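Local coordinates for protein tryptophan halogenase (Shewanella frigidimarina, PDB 2PYX) that probably acts as a flavin-dependent monooxygenase of the tryptophan halogenase family, binding FAD in a Rossmann-type domain, at residues Asn44-Glu49 with Gly190-Arg195. Numbering follows the deposited sequence.
Sequences NITLIE and GVTHIR
Ile45 meets Val191 where strand 44-49 begins to pair with strand 192-195, the parallel edge strand of the Rossmann-type sheet that is predicted to carry FAD. Where the pairing begins, two waters bridge the segments: one accepts from Ile45 N and donates to Gly190 O, while a second links Ile45 O, Thr192 OG1 and, in one of its two conformers, Asn44 OD1. Ile45 O also takes the first direct bond, from Thr192 N (3.0 Å), and the branched Ile45 side chain sets CG2 against Val191 CG1 while also packing on helix 16-31, a fitting place for a buried aliphatic residue. On the face of Thr46, Ile48, Thr192 and Ile194 every residue is beta-branched, a shape that favours extended strand backbone; here Thr46 CG2, anti to the backbone N, reaches Ile194 CD1 at 3.6 Å. Leu47 is gripped through both its peptide groups: its N donates to Thr192 O (2.8 Å) and its O accepts from Ile194 N, the latter nearly straight at 173°. Its side chain runs alongside that of His193, CD2 to CD2, and packs near Gly15 of the predicted FAD site. Ile48 sets CG1 against Ile194 CB. Glu49 closes the ladder, its N bonded to Ile194 O, and its long, extended side chain spans two partners. His193 NE2 donates to the anti lone pair of Glu49 OE1, a short (2.7 Å) but bent bond (138°), the oxygen tilted from the ring plane; the ring also packs edge-to-face with Trp20. In one of two modelled conformers, the Arg195 guanidinium stacks on the carboxylate, planes 15° apart. An alanine here would probably leave His193 NE2 without its acceptor and Arg195 without its countercharge. Glu49 OE1 lies 3.5 Å from Arg195 NE, a salt bridge of charge alone, since no N-H points at the oxygen.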
loop_
_atom_site.group_PDB
_atom_site.type_symbol
_atom_site.label_atom_id
_atom_site.label_comp_id
_atom_site.label_asym_id
_atom_site.label_seq_id
_atom_site.Cartn_x
_atom_site.Cartn_y
_atom_site.Cartn_z
ATOM N N ASN A 44 9.555 -17.799 -20.161
ATOM C CA ASN A 44 10.656 -18.401 -19.425
ATOM C C ASN A 44 11.140 -17.344 -18.452
ATOM O O ASN A 44 11.809 -16.378 -18.835
ATOM C CB ASN A 44 11.784 -18.842 -20.365
ATOM C CG ASN A 44 12.911 -19.572 -19.630
ATOM O OD1 ASN A 44 12.683 -20.213 -18.612
ATOM N ND2 ASN A 44 14.136 -19.453 -20.149
ATOM N N ILE A 45 10.747 -17.506 -17.193
ATOM C CA ILE A 45 11.000 -16.507 -16.167
ATOM C C ILE A 45 12.108 -16.985 -15.220
ATOM O O ILE A 45 12.019 -18.079 -14.663
ATOM C CB ILE A 45 9.725 -16.249 -15.354
ATOM C CG1 ILE A 45 8.546 -15.833 -16.235
ATOM C CG2 ILE A 45 10.001 -15.197 -14.264
ATOM C CD1 ILE A 45 7.242 -16.041 -15.534
ATOM N N THR A 46 13.156 -16.181 -15.084
ATOM C CA THR A 46 14.259 -16.434 -14.177
ATOM C C THR A 46 14.374 -15.264 -13.203
ATOM O O THR A 46 14.377 -14.098 -13.617
ATOM C CB THR A 46 15.580 -16.593 -14.960
ATOM O OG1 THR A 46 15.473 -17.677 -15.903
ATOM C CG2 THR A 46 16.779 -16.826 -14.010
ATOM N N LEU A 47 14.520 -15.577 -11.925
ATOM C CA LEU A 47 14.712 -14.613 -10.881
ATOM C C LEU A 47 16.100 -14.792 -10.295
ATOM O O LEU A 47 16.414 -15.888 -9.804
ATOM C CB LEU A 47 13.612 -14.695 -9.810
ATOM C CG LEU A 47 13.587 -13.547 -8.770
ATOM C CD1 LEU A 47 12.183 -13.333 -8.249
ATOM C CD2 LEU A 47 14.494 -13.838 -7.600
ATOM N N ILE A 48 16.915 -13.740 -10.349
ATOM C CA ILE A 48 18.282 -13.746 -9.797
ATOM C C ILE A 48 18.212 -12.954 -8.502
ATOM O O ILE A 48 17.925 -11.749 -8.505
ATOM C CB ILE A 48 19.309 -13.103 -10.746
ATOM C CG1 ILE A 48 19.321 -13.813 -12.099
ATOM C CG2 ILE A 48 20.708 -13.139 -10.071
ATOM C CD1 ILE A 48 20.091 -13.092 -13.189
ATOM N N GLU A 49 18.504 -13.643 -7.402
ATOM C CA GLU A 49 18.439 -13.098 -6.050
ATOM C C GLU A 49 19.852 -13.041 -5.450
ATOM O O GLU A 49 20.586 -14.022 -5.533
ATOM C CB GLU A 49 17.515 -13.996 -5.210
ATOM C CG GLU A 49 17.251 -13.459 -3.854
ATOM C CD GLU A 49 16.205 -14.196 -3.071
ATOM O OE1 GLU A 49 15.735 -15.254 -3.513
ATOM O OE2 GLU A 49 15.858 -13.690 -1.981
ATOM N N GLY A 190 6.916 -22.879 -12.027
ATOM C CA GLY A 190 7.995 -23.047 -12.999
ATOM C C GLY A 190 9.028 -21.937 -13.145
ATOM O O GLY A 190 9.759 -21.890 -14.156
ATOM N N VAL A 191 9.099 -21.060 -12.145
ATOM C CA VAL A 191 10.084 -19.987 -12.137
ATOM C C VAL A 191 11.469 -20.552 -11.774
ATOM O O VAL A 191 11.609 -21.330 -10.813
ATOM C CB VAL A 191 9.647 -18.866 -11.188
ATOM C CG1 VAL A 191 10.698 -17.765 -11.108
ATOM C CG2 VAL A 191 8.318 -18.300 -11.707
ATOM N N THR A 192 12.465 -20.188 -12.569
ATOM C CA THR A 192 13.861 -20.562 -12.296
ATOM C C THR A 192 14.471 -19.570 -11.329
ATOM O O THR A 192 14.372 -18.357 -11.529
ATOM C CB THR A 192 14.657 -20.614 -13.570
ATOM O OG1 THR A 192 14.086 -21.604 -14.449
ATOM C CG2 THR A 192 16.131 -20.959 -13.275
ATOM N N HIS A 193 15.097 -20.085 -10.266
ATOM C CA HIS A 193 15.658 -19.272 -9.197
ATOM C C HIS A 193 17.183 -19.408 -9.243
ATOM O O HIS A 193 17.716 -20.525 -9.202
ATOM C CB HIS A 193 15.104 -19.788 -7.877
ATOM C CG HIS A 193 15.404 -18.942 -6.685
ATOM N ND1 HIS A 193 15.181 -19.370 -5.393
ATOM C CD2 HIS A 193 15.856 -17.668 -6.587
ATOM C CE1 HIS A 193 15.485 -18.399 -4.554
ATOM N NE2 HIS A 193 15.922 -17.361 -5.251
ATOM N N ILE A 194 17.877 -18.285 -9.320
ATOM C CA ILE A 194 19.356 -18.276 -9.263
ATOM C C ILE A 194 19.731 -17.417 -8.088
ATOM O O ILE A 194 19.260 -16.283 -7.973
ATOM C CB ILE A 194 19.998 -17.702 -10.528
ATOM C CG1 ILE A 194 19.657 -18.555 -11.735
ATOM C CG2 ILE A 194 21.526 -17.587 -10.346
ATOM C CD1 ILE A 194 20.098 -17.936 -13.044
ATOM N N ARG A 195 20.552 -17.958 -7.175
ATOM C CA ARG A 195 21.078 -17.189 -6.053
ATOM C C ARG A 195 22.506 -16.776 -6.365
ATOM O O ARG A 195 23.423 -17.602 -6.223
ATOM C CB ARG A 195 21.093 -18.038 -4.780
ATOM C CG ARG A 195 19.736 -18.387 -4.195
ATOM C CD ARG A 195 18.961 -17.142 -3.817
ATOM N NE ARG A 195 18.363 -17.249 -2.483
ATOM C CZ ARG A 195 18.691 -16.503 -1.431
ATOM N NH1 ARG A 195 19.617 -15.552 -1.523
ATOM N NH2 ARG A 195 18.072 -16.700 -0.276
HETATM O O HOH W 1 12.198 -20.538 -16.027
HETATM O O HOH W 2 9.229 -19.794 -16.305
#